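Local coordinates for protein gamma-glutamyltransferase 1 Threonine peptidase. MEROPS family T03 (PDB 7D9E) that probably hydrolyses gamma-glutamyl compounds and transfers their gamma-glutamyl group to acceptor amines, as in theanine synthesis, as an N-terminal-nucleophile enzyme, at residues 152-155 with 156-160; 58-61 with 62-66. All blocks are in the same frame, centred on the assembly; numbering follows the deposited sequence.

Contact 1: residues 152-155 with 156-160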
loop_
_atom_site.group_PDB
_atom_site.type_symbol
_atom_site.label_atom_id
_atom_site.label_comp_id
_atom_site.label_asym_id
_atom_site.label_seq_id
_atom_site.Cartn_x
_atom_site.Cartn_y
_atom_site.Cartn_z
ATOM N N PRO A 152 -9.965 1.548 -21.803
ATOM C CA PRO A 152 -10.195 2.786 -21.046
ATOM C C PRO A 152 -8.907 3.522 -20.718
ATOM O O PRO A 152 -8.814 4.741 -20.913
ATOM C CB PRO A 152 -10.905 2.290 -19.772
ATOM C CG PRO A 152 -11.588 1.032 -20.196
ATOM C CD PRO A 152 -10.605 0.388 -21.158
ATOM N N ALA A 153 -7.906 2.800 -20.210
ATOM C CA ALA A 153 -6.635 3.428 -19.873
ATOM C C ALA A 153 -5.974 4.028 -21.103
ATOM O O ALA A 153 -5.429 5.139 -21.051
ATOM C CB ALA A 153 -5.716 2.395 -19.226
ATOM N N ILE A 154 -5.989 3.309 -22.223
ATOM C CA ILE A 154 -5.411 3.862 -23.443
ATOM C C ILE A 154 -6.080 5.185 -23.788
ATOM O O ILE A 154 -5.418 6.154 -24.181
ATOM C CB ILE A 154 -5.530 2.849 -24.592
ATOM C CG1 ILE A 154 -4.628 1.642 -24.328
ATOM C CG2 ILE A 154 -5.167 3.487 -25.919
ATOM C CD1 ILE A 154 -5.036 0.415 -25.123
ATOM N N GLY A 155 -7.407 5.244 -23.644
ATOM C CA GLY A 155 -8.127 6.464 -23.970
ATOM C C GLY A 155 -7.739 7.632 -23.087
ATOM O O GLY A 155 -7.531 8.737 -23.580
ATOM N N TYR A 156 -7.610 7.395 -21.774
ATOM C CA TYR A 156 -7.196 8.474 -20.875
ATOM C C TYR A 156 -5.781 8.930 -21.180
ATOM O O TYR A 156 -5.473 10.124 -21.053
ATOM C CB TYR A 156 -7.336 8.078 -19.397
ATOM C CG TYR A 156 -8.766 8.104 -18.918
ATOM C CD1 TYR A 156 -9.495 9.292 -18.903
ATOM C CD2 TYR A 156 -9.392 6.943 -18.516
ATOM C CE1 TYR A 156 -10.805 9.312 -18.487
ATOM C CE2 TYR A 156 -10.726 6.957 -18.094
ATOM C CZ TYR A 156 -11.407 8.137 -18.078
ATOM O OH TYR A 156 -12.717 8.167 -17.670
ATOM N N ALA A 157 -4.910 8.019 -21.639
ATOM C CA ALA A 157 -3.567 8.440 -22.019
ATOM C C ALA A 157 -3.590 9.259 -23.300
ATOM O O ALA A 157 -2.894 10.276 -23.406
ATOM C CB ALA A 157 -2.657 7.219 -22.192
ATOM N N GLN A 158 -4.400 8.850 -24.283
ATOM C CA GLN A 158 -4.446 9.545 -25.564
ATOM C C GLN A 158 -5.102 10.920 -25.467
ATOM O O GLN A 158 -4.589 11.896 -26.028
ATOM C CB GLN A 158 -5.231 8.701 -26.580
ATOM C CG GLN A 158 -4.494 7.494 -27.076
ATOM C CD GLN A 158 -5.385 6.574 -27.885
ATOM O OE1 GLN A 158 -6.610 6.750 -27.935
ATOM N NE2 GLN A 158 -4.776 5.585 -28.512
ATOM N N THR A 159 -6.273 11.003 -24.829
ATOM C CA THR A 159 -7.086 12.212 -24.875
ATOM C C THR A 159 -7.142 12.964 -23.555
ATOM O O THR A 159 -7.680 14.078 -23.525
ATOM C CB THR A 159 -8.515 11.909 -25.362
ATOM O OG1 THR A 159 -9.133 10.928 -24.529
ATOM C CG2 THR A 159 -8.488 11.387 -26.795
ATOM N N GLY A 160 -6.623 12.394 -22.479
ATOM C CA GLY A 160 -6.266 13.132 -21.286
ATOM C C GLY A 160 -7.216 12.892 -20.121
ATOM O O GLY A 160 -8.273 12.267 -20.238
#

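Contact 2: residues 58-61 with 62-66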
loop_
_atom_site.group_PDB
_atom_site.type_symbol
_atom_site.label_atom_id
_atom_site.label_comp_id
_atom_site.label_asym_id
_atom_site.label_seq_id
_atom_site.Cartn_x
_atom_site.Cartn_y
_atom_site.Cartn_z
ATOM N N VAL A 58 -8.482 -5.071 -13.153
ATOM C CA VAL A 58 -7.475 -4.905 -14.197
ATOM C C VAL A 58 -7.676 -3.582 -14.921
ATOM O O VAL A 58 -6.742 -2.787 -15.080
ATOM C CB VAL A 58 -7.514 -6.095 -15.166
ATOM C CG1 VAL A 58 -6.606 -5.827 -16.348
ATOM C CG2 VAL A 58 -7.121 -7.355 -14.422
ATOM N N ALA A 59 -8.904 -3.322 -15.366
ATOM C CA ALA A 59 -9.158 -2.080 -16.086
ATOM C C ALA A 59 -8.855 -0.878 -15.199
ATOM O O ALA A 59 -8.280 0.115 -15.661
ATOM C CB ALA A 59 -10.598 -2.067 -16.597
ATOM N N THR A 60 -9.212 -0.964 -13.911
ATOM C CA THR A 60 -9.004 0.152 -12.988
ATOM C C THR A 60 -7.520 0.396 -12.731
ATOM O O THR A 60 -7.055 1.545 -12.740
ATOM C CB THR A 60 -9.742 -0.154 -11.684
ATOM O OG1 THR A 60 -11.147 -0.266 -11.943
ATOM C CG2 THR A 60 -9.498 0.951 -10.649
ATOM N N ALA A 61 -6.755 -0.675 -12.529
ATOM C CA ALA A 61 -5.331 -0.525 -12.261
ATOM C C ALA A 61 -4.606 0.101 -13.439
ATOM O O ALA A 61 -3.721 0.941 -13.253
ATOM C CB ALA A 61 -4.719 -1.879 -11.919
ATOM N N PHE A 62 -4.958 -0.286 -14.673
ATOM C CA PHE A 62 -4.312 0.383 -15.802
ATOM C C PHE A 62 -4.796 1.819 -15.938
ATOM O O PHE A 62 -4.010 2.705 -16.303
ATOM C CB PHE A 62 -4.502 -0.407 -17.093
ATOM C CG PHE A 62 -3.601 -1.609 -17.215
ATOM C CD1 PHE A 62 -2.237 -1.460 -17.350
ATOM C CD2 PHE A 62 -4.136 -2.887 -17.204
ATOM C CE1 PHE A 62 -1.401 -2.583 -17.495
ATOM C CE2 PHE A 62 -3.314 -4.011 -17.348
ATOM C CZ PHE A 62 -1.952 -3.854 -17.463
ATOM N N THR A 63 -6.070 2.087 -15.611
ATOM C CA THR A 63 -6.573 3.461 -15.676
ATOM C C THR A 63 -5.803 4.366 -14.729
ATOM O O THR A 63 -5.352 5.451 -15.122
ATOM C CB THR A 63 -8.068 3.507 -15.362
ATOM O OG1 THR A 63 -8.790 2.899 -16.438
ATOM C CG2 THR A 63 -8.555 4.940 -15.249
ATOM N N LEU A 64 -5.610 3.922 -13.484
ATOM C CA LEU A 64 -4.894 4.743 -12.516
ATOM C C LEU A 64 -3.409 4.881 -12.843
ATOM O O LEU A 64 -2.781 5.853 -12.403
ATOM C CB LEU A 64 -5.098 4.176 -11.116
ATOM C CG LEU A 64 -6.546 4.154 -10.626
ATOM C CD1 LEU A 64 -6.703 3.342 -9.330
ATOM C CD2 LEU A 64 -7.057 5.570 -10.423
ATOM N N ALA A 65 -2.835 3.940 -13.602
ATOM C CA ALA A 65 -1.474 4.090 -14.097
ATOM C C ALA A 65 -1.353 5.276 -15.044
ATOM O O ALA A 65 -0.241 5.786 -15.258
ATOM C CB ALA A 65 -1.050 2.797 -14.784
ATOM N N VAL A 66 -2.479 5.730 -15.597
ATOM C CA VAL A 66 -2.542 6.934 -16.406
ATOM C C VAL A 66 -2.954 8.147 -15.577
ATOM O O VAL A 66 -2.293 9.187 -15.611
ATOM C CB VAL A 66 -3.508 6.724 -17.591
ATOM C CG1 VAL A 66 -3.604 8.000 -18.413
ATOM C CG2 VAL A 66 -3.071 5.550 -18.448
#

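Contact 1: residues 152-155 with 156-160
P152 and Y156 meet in the closing turns of helix 146-159, an example of how an alpha helix keeps its i-to-i+4 bonding up to G160, the glycine of positive phi that ends it. P152 O accepts Y156 N at 3.0 Å, the donor lying in the carbonyl plane. The tyrosine ring stands obliquely beside the same carbonyl, with Y156 CD2 3.3 Å from P152 O. A first torsion of -76° sets CG anti to the carbonyl carbon and folds the ring back toward this earlier turn, where helix 37-48 supplies Y38, K41 and V42 as further neighbours; the Y38 ring is inclined to it. One residue on, A153 O receives A157 N at 3.0 Å, while the methyl of A157 packs on A203 of helix 200-212. I154 combines two modes of contact. Its carbonyl O takes Q158 N at 2.9 Å, and the two side chains run alongside each other, bringing I154 CG2 to 3.4 Å from Q158 NE2. The amide end of the extended glutamine thus lies alongside the isoleucine branch, while Q158 CG sits over I154 O, at the more exposed side of the helix. G155 ends the series with an oxygen gripped twice by a single residue. T159 N lies nearly along the axis of the G155 C=O bond, 2.9 Å from G155 O. T159 OG1, placed between its own backbone N and carbonyl carbon (chi1 57°), donates to G155 O as well, at 2.9 Å and from 43° above the carbonyl plane.

Contact 2: residues 58-61 with 62-66
A59 and T63 illustrate how a helix can satisfy a buried hydroxyl with one of its own backbone carbonyls. In helix 53-67, T63 OG1 donates to A59 O over 2.9 Å, and T63 N reaches the same oxygen at 3.0 Å; the two donors come from opposite faces of the carbonyl plane, the hydroxyl 37° above it. The threonine's first torsion of -70° swings OG1 back beside its own N, toward the turn before. On another side of the helix V58 and F62 point the same way, and V58 CG1 packs 3.9 Å from F62 CE2. The ring also lies obliquely against the backbone, with F62 CD2 3.4 Å from V58 O. T60 and L64 form a second side-by-side pair, T60 CG2 meeting L64 CD1 at 3.9 Å while T60 O accepts L64 N at 2.9 Å. T60 OG1 is bonded instead to A56 O, one turn earlier. A65 N donates to A61 O at 3.1 Å with a bent N-H...O angle of 144°, and this oxygen is also hydrogen-bonded to Y18 OH of the neighbouring chain.

Farther out, L150 of helix 146-159, L206 and I209 of helix 200-212, and I74 pack against F62. F4 of the neighbouring chain packs on T60 and A61, and its Y18 on L64, whose side chain is about 13 Å from the bound 6-diazenyl-5-oxo-L-norleucine. T60 and T63 each have a backbone acceptor in the same helix, so their buried hydroxyls need no partner from a distant part of the chain, while A61 O takes the tyrosine hydroxyl of the neighbouring chain.

In the fold
Following the chain from its N terminus, contact 2 comes first, inside helix 53-67, and contact 1 lies much later, inside helix 146-159. They are in series, neither nested nor crossed, and each joins adjacent turns of one helix without closing a longer loop. The intervening chain includes the strands 77-84 and 87-93 before it returns to place the two helices against each other, their contact centres about 10 Å apart. A153 CB packs on F62 O, and the methyls of V66 reach A153 O and the backbone of Y156. Helices 37-48 and 200-212 touch both contacts, so four helices pack together here; contact 2 alone adds the neighbouring chain.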